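Local structure of tricorn protease (Thermoplasma acidophilum, 1K32) at residues Arg26-Cys31 / Leu35-Leu40; Val54-Arg59 / Thr701-Ser706; Asp81-Asn86 / Asp732-Gly737; Ala126-Pro129 / Thr134-Tyr137. The protein cleaves peptides as a large hexameric serine protease, probably trimming products released by the proteasome, with beta-propeller domains thought to gate substrate passage. All coordinates share one frame; numbering follows the deposited sequence.

Contact 1: Arg26-Cys31 / Leu35-Leu40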
loop_
_atom_site.group_PDB
_atom_site.type_symbol
_atom_site.label_atom_id
_atom_site.label_comp_id
_atom_site.label_asym_id
_atom_site.label_seq_id
_atom_site.Cartn_x
_atom_site.Cartn_y
_atom_site.Cartn_z
ATOM N N ARG A 26 -30.841 52.125 53.247
ATOM C CA ARG A 26 -30.607 50.933 52.446
ATOM C C ARG A 26 -29.121 50.705 52.269
ATOM O O ARG A 26 -28.364 51.629 51.997
ATOM C CB ARG A 26 -31.269 51.045 51.063
ATOM C CG ARG A 26 -32.746 51.414 51.099
ATOM C CD ARG A 26 -33.515 50.814 49.924
ATOM N NE ARG A 26 -32.952 51.135 48.610
ATOM C CZ ARG A 26 -32.852 52.362 48.106
ATOM N NH1 ARG A 26 -32.335 52.539 46.902
ATOM N NH2 ARG A 26 -33.253 53.414 48.806
ATOM N N ILE A 27 -28.717 49.455 52.442
ATOM C CA ILE A 27 -27.328 49.062 52.294
ATOM C C ILE A 27 -27.256 47.867 51.376
ATOM O O ILE A 27 -27.971 46.894 51.582
ATOM C CB ILE A 27 -26.726 48.657 53.637
ATOM C CG1 ILE A 27 -26.445 49.907 54.465
ATOM C CG2 ILE A 27 -25.488 47.826 53.421
ATOM C CD1 ILE A 27 -26.015 49.607 55.879
ATOM N N ILE A 28 -26.417 47.951 50.349
ATOM C CA ILE A 28 -26.235 46.830 49.437
ATOM C C ILE A 28 -24.843 46.272 49.708
ATOM O O ILE A 28 -23.946 46.994 50.156
ATOM C CB ILE A 28 -26.384 47.244 47.940
ATOM C CG1 ILE A 28 -25.466 48.414 47.587
ATOM C CG2 ILE A 28 -27.834 47.581 47.662
ATOM C CD1 ILE A 28 -25.556 48.849 46.099
ATOM N N PHE A 29 -24.668 44.983 49.464
ATOM C CA PHE A 29 -23.396 44.344 49.720
ATOM C C PHE A 29 -23.351 43.033 48.965
ATOM O O PHE A 29 -24.361 42.580 48.432
ATOM C CB PHE A 29 -23.230 44.099 51.238
ATOM C CG PHE A 29 -24.311 43.239 51.837
ATOM C CD1 PHE A 29 -24.228 41.846 51.783
ATOM C CD2 PHE A 29 -25.451 43.819 52.392
ATOM C CE1 PHE A 29 -25.264 41.044 52.264
ATOM C CE2 PHE A 29 -26.498 43.023 52.879
ATOM C CZ PHE A 29 -26.401 41.632 52.810
ATOM N N VAL A 30 -22.167 42.430 48.923
ATOM C CA VAL A 30 -21.992 41.171 48.232
ATOM C C VAL A 30 -21.935 40.025 49.228
ATOM O O VAL A 30 -21.352 40.147 50.309
ATOM C CB VAL A 30 -20.689 41.158 47.390
ATOM C CG1 VAL A 30 -20.507 39.787 46.769
ATOM C CG2 VAL A 30 -20.746 42.242 46.283
ATOM N N CYS A 31 -22.575 38.923 48.862
ATOM C CA CYS A 31 -22.594 37.716 49.679
ATOM C C CYS A 31 -22.763 36.576 48.695
ATOM O O CYS A 31 -23.713 36.581 47.905
ATOM C CB CYS A 31 -23.767 37.730 50.670
ATOM S SG CYS A 31 -23.933 36.195 51.612
ATOM N N LEU A 35 -25.447 40.055 44.702
ATOM C CA LEU A 35 -25.713 41.346 45.325
ATOM C C LEU A 35 -26.949 41.267 46.205
ATOM O O LEU A 35 -27.978 40.732 45.799
ATOM C CB LEU A 35 -25.935 42.427 44.252
ATOM C CG LEU A 35 -25.348 43.837 44.418
ATOM C CD1 LEU A 35 -26.272 44.848 43.734
ATOM C CD2 LEU A 35 -25.148 44.184 45.884
ATOM N N TRP A 36 -26.855 41.825 47.405
ATOM C CA TRP A 36 -27.984 41.803 48.329
ATOM C C TRP A 36 -28.333 43.211 48.784
ATOM O O TRP A 36 -27.514 44.125 48.686
ATOM C CB TRP A 36 -27.652 40.962 49.575
ATOM C CG TRP A 36 -27.397 39.509 49.318
ATOM C CD1 TRP A 36 -26.306 38.963 48.698
ATOM C CD2 TRP A 36 -28.233 38.407 49.701
ATOM N NE1 TRP A 36 -26.408 37.594 48.678
ATOM C CE2 TRP A 36 -27.582 37.225 49.286
ATOM C CE3 TRP A 36 -29.471 38.306 50.350
ATOM C CZ2 TRP A 36 -28.124 35.956 49.502
ATOM C CZ3 TRP A 36 -30.016 37.037 50.564
ATOM C CH2 TRP A 36 -29.338 35.880 50.140
ATOM N N GLU A 37 -29.548 43.383 49.295
ATOM C CA GLU A 37 -29.976 44.681 49.794
ATOM C C GLU A 37 -30.556 44.492 51.193
ATOM O O GLU A 37 -31.346 43.580 51.434
ATOM C CB GLU A 37 -31.019 45.332 48.869
ATOM C CG GLU A 37 -31.148 46.827 49.108
ATOM C CD GLU A 37 -32.178 47.512 48.227
ATOM O OE1 GLU A 37 -33.384 47.446 48.552
ATOM O OE2 GLU A 37 -31.784 48.119 47.204
ATOM N N HIS A 38 -30.139 45.352 52.113
ATOM C CA HIS A 38 -30.603 45.291 53.487
ATOM C C HIS A 38 -31.200 46.634 53.900
ATOM O O HIS A 38 -30.600 47.685 53.688
ATOM C CB HIS A 38 -29.431 44.914 54.402
ATOM C CG HIS A 38 -29.792 44.848 55.852
ATOM N ND1 HIS A 38 -29.457 45.840 56.749
ATOM C CD2 HIS A 38 -30.470 43.913 56.559
ATOM C CE1 HIS A 38 -29.914 45.517 57.947
ATOM N NE2 HIS A 38 -30.532 44.353 57.859
ATOM N N ASP A 39 -32.402 46.596 54.460
ATOM C CA ASP A 39 -33.061 47.814 54.913
ATOM C C ASP A 39 -32.884 47.923 56.423
ATOM O O ASP A 39 -33.328 47.056 57.178
ATOM C CB ASP A 39 -34.552 47.795 54.556
ATOM C CG ASP A 39 -35.319 48.956 55.185
ATOM O OD1 ASP A 39 -34.873 50.116 55.069
ATOM O OD2 ASP A 39 -36.371 48.708 55.798
ATOM N N LEU A 40 -32.219 48.992 56.849
ATOM C CA LEU A 40 -31.960 49.239 58.258
ATOM C C LEU A 40 -33.244 49.498 59.032
ATOM O O LEU A 40 -33.316 49.227 60.227
ATOM C CB LEU A 40 -31.035 50.445 58.413
ATOM C CG LEU A 40 -29.647 50.319 57.795
ATOM C CD1 LEU A 40 -28.986 51.688 57.708
ATOM C CD2 LEU A 40 -28.830 49.349 58.631
#

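Contact 2: Val54-Arg59 / Thr701-Ser706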
loop_
_atom_site.group_PDB
_atom_site.type_symbol
_atom_site.label_atom_id
_atom_site.label_comp_id
_atom_site.label_asym_id
_atom_site.label_seq_id
_atom_site.Cartn_x
_atom_site.Cartn_y
_atom_site.Cartn_z
ATOM N N VAL A 54 -19.305 36.695 39.072
ATOM C CA VAL A 54 -18.884 37.166 40.393
ATOM C C VAL A 54 -18.863 38.681 40.553
ATOM O O VAL A 54 -18.028 39.358 39.963
ATOM C CB VAL A 54 -17.478 36.645 40.758
ATOM C CG1 VAL A 54 -17.070 37.185 42.119
ATOM C CG2 VAL A 54 -17.471 35.121 40.752
ATOM N N ILE A 55 -19.769 39.197 41.379
ATOM C CA ILE A 55 -19.836 40.629 41.644
ATOM C C ILE A 55 -18.889 41.019 42.792
ATOM O O ILE A 55 -18.880 40.380 43.845
ATOM C CB ILE A 55 -21.263 41.043 42.008
ATOM C CG1 ILE A 55 -22.209 40.667 40.859
ATOM C CG2 ILE A 55 -21.305 42.534 42.329
ATOM C CD1 ILE A 55 -23.692 40.799 41.197
ATOM N N ASN A 56 -18.085 42.061 42.579
ATOM C CA ASN A 56 -17.152 42.515 43.612
ATOM C C ASN A 56 -17.383 43.976 44.001
ATOM O O ASN A 56 -16.805 44.458 44.975
ATOM C CB ASN A 56 -15.698 42.341 43.147
ATOM C CG ASN A 56 -15.264 43.427 42.189
ATOM O OD1 ASN A 56 -14.459 44.305 42.537
ATOM N ND2 ASN A 56 -15.806 43.393 40.984
ATOM N N ASN A 57 -18.216 44.676 43.237
ATOM C CA ASN A 57 -18.511 46.080 43.505
ATOM C C ASN A 57 -19.904 46.445 43.000
ATOM O O ASN A 57 -20.352 45.934 41.985
ATOM C CB ASN A 57 -17.467 46.985 42.845
ATOM C CG ASN A 57 -17.498 48.411 43.391
ATOM O OD1 ASN A 57 -17.794 48.616 44.558
ATOM N ND2 ASN A 57 -17.176 49.400 42.545
ATOM N N ALA A 58 -20.583 47.321 43.733
ATOM C CA ALA A 58 -21.933 47.771 43.376
ATOM C C ALA A 58 -22.090 49.163 43.962
ATOM O O ALA A 58 -21.843 49.361 45.153
ATOM C CB ALA A 58 -22.988 46.838 43.960
ATOM N N ARG A 59 -22.496 50.110 43.119
ATOM C CA ARG A 59 -22.649 51.499 43.527
ATOM C C ARG A 59 -24.017 52.078 43.208
ATOM O O ARG A 59 -24.478 51.998 42.068
ATOM C CB ARG A 59 -21.589 52.368 42.831
ATOM C CG ARG A 59 -20.146 52.140 43.293
ATOM C CD ARG A 59 -19.973 52.598 44.740
ATOM N NE ARG A 59 -20.209 54.030 44.880
ATOM C CZ ARG A 59 -19.374 54.973 44.456
ATOM N NH1 ARG A 59 -19.672 56.253 44.623
ATOM N NH2 ARG A 59 -18.231 54.637 43.874
ATOM N N THR A 701 -18.128 30.391 48.623
ATOM C CA THR A 701 -17.672 30.351 47.236
ATOM C C THR A 701 -16.162 30.538 47.145
ATOM O O THR A 701 -15.509 31.013 48.097
ATOM C CB THR A 701 -18.373 31.437 46.374
ATOM O OG1 THR A 701 -17.930 32.738 46.786
ATOM C CG2 THR A 701 -19.895 31.339 46.528
ATOM N N ARG A 702 -15.603 30.170 45.998
ATOM C CA ARG A 702 -14.165 30.296 45.804
ATOM C C ARG A 702 -13.731 31.742 45.945
ATOM O O ARG A 702 -12.622 32.007 46.375
ATOM C CB ARG A 702 -13.740 29.763 44.439
ATOM C CG ARG A 702 -12.230 29.860 44.182
ATOM C CD ARG A 702 -11.439 28.939 45.116
ATOM N NE ARG A 702 -9.995 29.093 44.948
ATOM C CZ ARG A 702 -9.297 30.147 45.374
ATOM N NH1 ARG A 702 -7.988 30.211 45.175
ATOM N NH2 ARG A 702 -9.905 31.131 46.026
ATOM N N TYR A 703 -14.594 32.675 45.563
ATOM C CA TYR A 703 -14.269 34.085 45.701
ATOM C C TYR A 703 -14.151 34.479 47.178
ATOM O O TYR A 703 -13.261 35.246 47.542
ATOM C CB TYR A 703 -15.321 34.970 45.035
ATOM C CG TYR A 703 -14.849 36.403 44.905
ATOM C CD1 TYR A 703 -13.670 36.694 44.226
ATOM C CD2 TYR A 703 -15.558 37.458 45.475
ATOM C CE1 TYR A 703 -13.200 37.996 44.111
ATOM C CE2 TYR A 703 -15.096 38.779 45.366
ATOM C CZ TYR A 703 -13.913 39.033 44.680
ATOM O OH TYR A 703 -13.428 40.311 44.550
ATOM N N ASP A 704 -15.073 33.981 48.003
ATOM C CA ASP A 704 -15.077 34.219 49.443
ATOM C C ASP A 704 -13.729 33.777 50.012
ATOM O O ASP A 704 -13.087 34.515 50.756
ATOM C CB ASP A 704 -16.171 33.387 50.130
ATOM C CG ASP A 704 -17.565 33.897 49.845
ATOM O OD1 ASP A 704 -18.535 33.142 50.074
ATOM O OD2 ASP A 704 -17.704 35.055 49.402
ATOM N N LEU A 705 -13.314 32.567 49.634
ATOM C CA LEU A 705 -12.059 31.991 50.103
ATOM C C LEU A 705 -10.873 32.863 49.716
ATOM O O LEU A 705 -9.937 33.020 50.495
ATOM C CB LEU A 705 -11.864 30.582 49.530
ATOM C CG LEU A 705 -11.083 29.559 50.382
ATOM C CD1 LEU A 705 -10.416 28.544 49.469
ATOM C CD2 LEU A 705 -10.045 30.233 51.239
ATOM N N SER A 706 -10.916 33.421 48.505
ATOM C CA SER A 706 -9.846 34.286 48.023
ATOM C C SER A 706 -9.695 35.517 48.906
ATOM O O SER A 706 -8.584 35.905 49.263
ATOM C CB SER A 706 -10.139 34.728 46.584
ATOM O OG SER A 706 -9.292 35.789 46.199
#

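Contact 3: Asp81-Asn86 / Asp732-Gly737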
loop_
_atom_site.group_PDB
_atom_site.type_symbol
_atom_site.label_atom_id
_atom_site.label_comp_id
_atom_site.label_asym_id
_atom_site.label_seq_id
_atom_site.Cartn_x
_atom_site.Cartn_y
_atom_site.Cartn_z
ATOM N N ASP A 81 -16.895 43.367 33.163
ATOM C CA ASP A 81 -17.725 44.345 32.464
ATOM C C ASP A 81 -18.781 44.861 33.440
ATOM O O ASP A 81 -19.026 44.247 34.483
ATOM C CB ASP A 81 -18.342 43.730 31.205
ATOM C CG ASP A 81 -17.565 44.105 29.929
ATOM O OD1 ASP A 81 -17.475 43.267 29.013
ATOM O OD2 ASP A 81 -17.048 45.247 29.837
ATOM N N LEU A 82 -19.393 45.995 33.124
ATOM C CA LEU A 82 -20.380 46.581 34.017
ATOM C C LEU A 82 -21.844 46.449 33.586
ATOM O O LEU A 82 -22.150 46.394 32.386
ATOM C CB LEU A 82 -20.046 48.055 34.231
ATOM C CG LEU A 82 -18.577 48.394 34.524
ATOM C CD1 LEU A 82 -18.444 49.908 34.611
ATOM C CD2 LEU A 82 -18.079 47.724 35.825
ATOM N N TYR A 83 -22.731 46.402 34.590
ATOM C CA TYR A 83 -24.176 46.299 34.402
ATOM C C TYR A 83 -24.891 47.352 35.244
ATOM O O TYR A 83 -24.320 47.922 36.187
ATOM C CB TYR A 83 -24.726 44.948 34.864
ATOM C CG TYR A 83 -24.461 43.770 33.963
ATOM C CD1 TYR A 83 -23.162 43.269 33.791
ATOM C CD2 TYR A 83 -25.509 43.143 33.290
ATOM C CE1 TYR A 83 -22.923 42.170 32.964
ATOM C CE2 TYR A 83 -25.278 42.046 32.466
ATOM C CZ TYR A 83 -23.983 41.568 32.306
ATOM O OH TYR A 83 -23.754 40.511 31.458
ATOM N N PHE A 84 -26.152 47.581 34.897
ATOM C CA PHE A 84 -27.010 48.504 35.619
ATOM C C PHE A 84 -28.147 47.657 36.162
ATOM O O PHE A 84 -28.657 46.772 35.465
ATOM C CB PHE A 84 -27.626 49.561 34.694
ATOM C CG PHE A 84 -26.714 50.709 34.364
ATOM C CD1 PHE A 84 -27.112 51.677 33.437
ATOM C CD2 PHE A 84 -25.460 50.826 34.960
ATOM C CE1 PHE A 84 -26.272 52.745 33.108
ATOM C CE2 PHE A 84 -24.615 51.884 34.641
ATOM C CZ PHE A 84 -25.018 52.848 33.711
ATOM N N TYR A 85 -28.517 47.894 37.412
ATOM C CA TYR A 85 -29.654 47.195 37.992
ATOM C C TYR A 85 -30.678 48.268 38.344
ATOM O O TYR A 85 -30.355 49.271 38.976
ATOM C CB TYR A 85 -29.289 46.418 39.256
ATOM C CG TYR A 85 -30.511 45.838 39.930
ATOM C CD1 TYR A 85 -31.252 44.833 39.320
ATOM C CD2 TYR A 85 -30.963 46.336 41.152
ATOM C CE1 TYR A 85 -32.423 44.335 39.906
ATOM C CE2 TYR A 85 -32.135 45.847 41.750
ATOM C CZ TYR A 85 -32.856 44.848 41.117
ATOM O OH TYR A 85 -34.010 44.361 41.682
ATOM N N ASN A 86 -31.912 48.068 37.921
ATOM C CA ASN A 86 -32.949 49.042 38.209
ATOM C C ASN A 86 -33.975 48.405 39.135
ATOM O O ASN A 86 -34.773 47.566 38.707
ATOM C CB ASN A 86 -33.619 49.492 36.909
ATOM C CG ASN A 86 -34.472 50.722 37.100
ATOM O OD1 ASN A 86 -35.061 50.919 38.165
ATOM N ND2 ASN A 86 -34.558 51.553 36.067
ATOM N N ASP A 732 -18.670 31.622 31.089
ATOM C CA ASP A 732 -17.707 31.859 30.019
ATOM C C ASP A 732 -17.220 33.303 30.140
ATOM O O ASP A 732 -17.965 34.186 30.547
ATOM C CB ASP A 732 -18.347 31.658 28.637
ATOM C CG ASP A 732 -18.818 30.231 28.403
ATOM O OD1 ASP A 732 -18.019 29.288 28.583
ATOM O OD2 ASP A 732 -19.994 30.054 28.026
ATOM N N PRO A 733 -15.956 33.553 29.790
ATOM C CA PRO A 733 -15.415 34.908 29.878
ATOM C C PRO A 733 -16.195 35.914 29.018
ATOM O O PRO A 733 -16.842 35.545 28.034
ATOM C CB PRO A 733 -13.971 34.729 29.417
ATOM C CG PRO A 733 -14.047 33.576 28.475
ATOM C CD PRO A 733 -14.989 32.629 29.173
ATOM N N PHE A 734 -16.158 37.179 29.417
ATOM C CA PHE A 734 -16.841 38.219 28.664
ATOM C C PHE A 734 -16.147 38.340 27.321
ATOM O O PHE A 734 -14.941 38.128 27.225
ATOM C CB PHE A 734 -16.787 39.556 29.407
ATOM C CG PHE A 734 -17.859 39.706 30.455
ATOM C CD1 PHE A 734 -19.203 39.751 30.092
ATOM C CD2 PHE A 734 -17.527 39.795 31.806
ATOM C CE1 PHE A 734 -20.203 39.881 31.058
ATOM C CE2 PHE A 734 -18.510 39.924 32.775
ATOM C CZ PHE A 734 -19.857 39.967 32.401
ATOM N N ARG A 735 -16.911 38.662 26.287
ATOM C CA ARG A 735 -16.349 38.793 24.955
ATOM C C ARG A 735 -16.384 40.241 24.506
ATOM O O ARG A 735 -17.301 40.991 24.846
ATOM C CB ARG A 735 -17.139 37.945 23.954
ATOM C CG ARG A 735 -17.282 36.481 24.324
ATOM C CD ARG A 735 -16.161 35.643 23.762
ATOM N NE ARG A 735 -16.150 35.676 22.300
ATOM C CZ ARG A 735 -15.497 34.801 21.545
ATOM N NH1 ARG A 735 -15.535 34.903 20.222
ATOM N NH2 ARG A 735 -14.817 33.814 22.116
ATOM N N SER A 736 -15.383 40.621 23.729
ATOM C CA SER A 736 -15.288 41.967 23.197
ATOM C C SER A 736 -14.843 41.862 21.748
ATOM O O SER A 736 -13.987 41.038 21.426
ATOM C CB SER A 736 -14.260 42.775 23.979
ATOM O OG SER A 736 -14.297 44.132 23.602
ATOM N N GLY A 737 -15.420 42.693 20.879
ATOM C CA GLY A 737 -15.035 42.674 19.479
ATOM C C GLY A 737 -14.215 43.913 19.191
ATOM O O GLY A 737 -14.623 45.026 19.510
#

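Contact 4: Ala126-Pro129 / Thr134-Tyr137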
loop_
_atom_site.group_PDB
_atom_site.type_symbol
_atom_site.label_atom_id
_atom_site.label_comp_id
_atom_site.label_asym_id
_atom_site.label_seq_id
_atom_site.Cartn_x
_atom_site.Cartn_y
_atom_site.Cartn_z
ATOM N N ALA A 126 -9.532 49.331 29.138
ATOM C CA ALA A 126 -10.024 48.602 27.972
ATOM C C ALA A 126 -9.540 49.154 26.631
ATOM O O ALA A 126 -9.271 48.395 25.701
ATOM C CB ALA A 126 -11.541 48.560 27.998
ATOM N N MET A 127 -9.425 50.472 26.532
ATOM C CA MET A 127 -8.974 51.084 25.288
ATOM C C MET A 127 -7.618 51.761 25.388
ATOM O O MET A 127 -7.367 52.757 24.716
ATOM C CB MET A 127 -9.997 52.106 24.791
ATOM C CG MET A 127 -10.844 51.578 23.672
ATOM S SD MET A 127 -12.196 50.625 24.293
ATOM C CE MET A 127 -13.324 51.990 24.636
ATOM N N GLN A 128 -6.748 51.232 26.238
ATOM C CA GLN A 128 -5.430 51.816 26.390
ATOM C C GLN A 128 -4.351 50.774 26.138
ATOM O O GLN A 128 -4.612 49.567 26.167
ATOM C CB GLN A 128 -5.278 52.409 27.787
ATOM C CG GLN A 128 -6.295 53.483 28.125
ATOM C CD GLN A 128 -6.225 54.678 27.195
ATOM O OE1 GLN A 128 -5.144 55.087 26.770
ATOM N NE2 GLN A 128 -7.382 55.261 26.892
ATOM N N PRO A 129 -3.126 51.235 25.860
ATOM C CA PRO A 129 -1.995 50.337 25.595
ATOM C C PRO A 129 -1.359 49.696 26.833
ATOM O O PRO A 129 -0.414 48.914 26.709
ATOM C CB PRO A 129 -1.026 51.224 24.817
ATOM C CG PRO A 129 -1.313 52.601 25.340
ATOM C CD PRO A 129 -2.815 52.621 25.458
ATOM N N THR A 134 -5.977 53.123 33.497
ATOM C CA THR A 134 -7.417 52.983 33.703
ATOM C C THR A 134 -7.984 54.386 33.627
ATOM O O THR A 134 -8.146 55.068 34.640
ATOM C CB THR A 134 -7.726 52.353 35.070
ATOM O OG1 THR A 134 -7.064 53.091 36.105
ATOM C CG2 THR A 134 -7.242 50.909 35.093
ATOM N N CYS A 135 -8.259 54.812 32.396
ATOM C CA CYS A 135 -8.773 56.145 32.123
ATOM C C CYS A 135 -10.230 56.342 32.511
ATOM O O CYS A 135 -10.982 55.382 32.606
ATOM C CB CYS A 135 -8.577 56.462 30.633
ATOM S SG CYS A 135 -6.825 56.492 30.172
ATOM N N LEU A 136 -10.614 57.599 32.733
ATOM C CA LEU A 136 -11.987 57.954 33.107
ATOM C C LEU A 136 -12.848 58.336 31.906
ATOM O O LEU A 136 -12.400 59.062 31.013
ATOM C CB LEU A 136 -11.980 59.129 34.083
ATOM C CG LEU A 136 -11.243 58.891 35.404
ATOM C CD1 LEU A 136 -11.282 60.150 36.242
ATOM C CD2 LEU A 136 -11.887 57.718 36.142
ATOM N N TYR A 137 -14.088 57.855 31.900
ATOM C CA TYR A 137 -15.030 58.152 30.831
ATOM C C TYR A 137 -16.422 58.378 31.422
ATOM O O TYR A 137 -16.819 57.700 32.375
ATOM C CB TYR A 137 -15.129 56.976 29.848
ATOM C CG TYR A 137 -13.835 56.560 29.195
ATOM C CD1 TYR A 137 -13.531 56.961 27.892
ATOM C CD2 TYR A 137 -12.918 55.747 29.872
ATOM C CE1 TYR A 137 -12.352 56.560 27.275
ATOM C CE2 TYR A 137 -11.734 55.340 29.263
ATOM C CZ TYR A 137 -11.461 55.748 27.965
ATOM O OH TYR A 137 -10.314 55.329 27.352
HETATM O O HOH W 1 -9.686 52.813 28.264
#

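Contact 1: Arg26-Cys31 / Leu35-Leu40
Arg26 bends its chain so that NE lies 3.5 Å from Glu37 OE2, a long salt bridge reaching the guanidinium at its edge; the carboxylate is turned 68° to it and is shared with Arg46 on strand 45-49. Ile27 then makes the first hydrogen-bonded pair with His38: its O accepts from His38 N at 2.7 Å and its N gives back to His38 O. On the face that carries Arg26 and Glu37, Ile28 lays CG2 against Glu37 CG, 3.7 Å away. Strands 26-31 and 34-39 thus form an antiparallel beta hairpin, the middle two strands of a four-stranded sheet of the kind that makes a propeller blade. Phe29 pairs with Trp36, and with chi1 at 59° its CG sits between backbone N and carbonyl carbon, which brings the ring under Trp36 CB (CZ to CB 3.5 Å). The two ring planes are almost parallel but slid apart, with little overlap. At Cys31 the O takes the indole N-H, Trp36 NE1 lying 3.0 Å away, while Cys31 CB packs on Trp36 CD1 at 3.4 Å. A leucine in place of Trp36 would probably leave Cys31 O without this donor and uncover the cysteine side chain.

Contact 2: Val54-Arg59 / Thr701-Ser706
Val54 and Tyr703 make a buried contact with no hydrogen bond across it, between an edge of one beta sheet and the first turn of a helix more than 600 residues further on. Strand 54-60 belongs to the N-terminal part of the chain, and helix 702-714 to the C1 region. One aromatic ring does nearly all the work. Val54 CG1 sits over one face of the Tyr703 ring, 3.8 Å from its centroid and 20° off the normal, displaced toward CG, which it meets at 3.6 Å. With Tyr703 CG anti to the backbone N (chi1 -168°), the ring reaches from the helix to the strand and carries its hydroxyl on to Asn56, where OH and CB are 3.4 Å apart. The Ile55 carbonyl oxygen, buried here, has no polar partner in the model. The start of the helix is fixed by its own side chains: Thr701 N gives to Asp704 OD1 at 3.1 Å, from above the carboxylate plane, and Asp704 N returns a weak bond to Thr701 OG1, 3.3 Å long. Thr701 OG1 also bonds Asp33, in a hairpin turn. This reciprocal pairing of an N-cap threonine with the aspartate three residues on is a capping box.

Contact 3: Asp81-Asn86 / Asp732-Gly737
Phe734 meets strand 79-86 in two ways, with one ring face under Asp81 and its edge against Tyr83. With CG anti to the carbonyl carbon (chi1 -83°), the ring leaves its loop toward the strand and presents that face to Asp81 CB, which stands over the ring centre, 3.9 Å from the centroid and only 5° off the normal. The Asp81 carboxylate is turned 70° from the ring, with OD1 3.8 Å from Phe734 CB, and its oxygens are bound by other residues: OD1 by Arg94 and Ser99 N, OD2 by Thr96 OG1 and Phe98 N. Tyr83 CG likewise stands anti to its carbonyl carbon, which swings the phenol off the strand to run head-on against Phe734. Its OH is 3.6 Å from Phe734 CE1, and its CE1 is 3.8 Å from Phe734 CZ, so the two rings meet rim to rim and do not stack. With an alanine in place of Phe734, Asp81 CB is likely to lose the ring face beneath it and Tyr83 its edge partner. The loop backbone is tied to the same region by Phe734 N to Thr79 OG1 and Phe734 O to Ser99 OG. Arg73 on strand 66-73 and Arg94 on strand 91-94 also touch the Phe734 side chain, which thus packs on three neighbouring strands of one antiparallel sheet.

Contact 4: Ala126-Pro129 / Thr134-Tyr137
Gln128 and Tyr137 join across the long loop of a beta hairpin, strands 120-124 and 135-140, in a four-stranded antiparallel sheet of the propeller-blade kind. The glutamine is easily followed outward. CB points toward the returning strand. CG, anti to the carbonyl carbon (chi1 -59°), comes within 3.7 Å of Cys135 SG. A bend at chi2 folds the chain so that CD lies still closer to the same sulfur, at 3.5 Å. The carbonyl arm, OE1, is farther from SG, 4.0 Å. NE2, the other arm, is the one that carries the polar contact: it passes 3.5 Å from Cys135 SG and gives a hydrogen bond to Tyr137 OH, 3.0 Å long. That bond lies in the plane of the amide but is bent, 141° at the hydrogen, and the nitrogen meets the tyrosine near the plane of its ring, with amide and ring 36° apart. The phenol is thus gripped at its tip, while Phe146 and Pro148 on strand 145-148 touch the tyrosine side chain. The loop backbone has its own ties to more distant parts of the chain, Ala126 O to Arg738 and Gln128 O to Arg830. A single water completes the link, lying 2.7 Å from Tyr137 OH and accepting from Met127 N at 2.9 Å.

How the contacts relate
Contact 1 lies in the first four-stranded sheet, contacts 2 and 3 reach the six-stranded sheet that follows, and contact 4 belongs to the next. Contact 1 and contact 2 touch directly, Ile28, Val30 and Leu35 packing against strand 54-60, with centres about 14 Å apart. Contacts 2 and 3 use strands 54-60 and 79-86 of their shared sheet, with centres about 16 Å apart. Contact 4 lies about 16 Å from contact 3 and about 30 Å from contact 1, centre to centre. Along the chain, contact 1 closes first; contacts 2 and 3 then interleave, each spanning over 640 residues, and contact 4 falls within both spans. Contacts 1 and 4 are local to a hairpin, whereas contacts 2 and 3 bring the later C1 helix and the 732-737 loop against the propeller sheet.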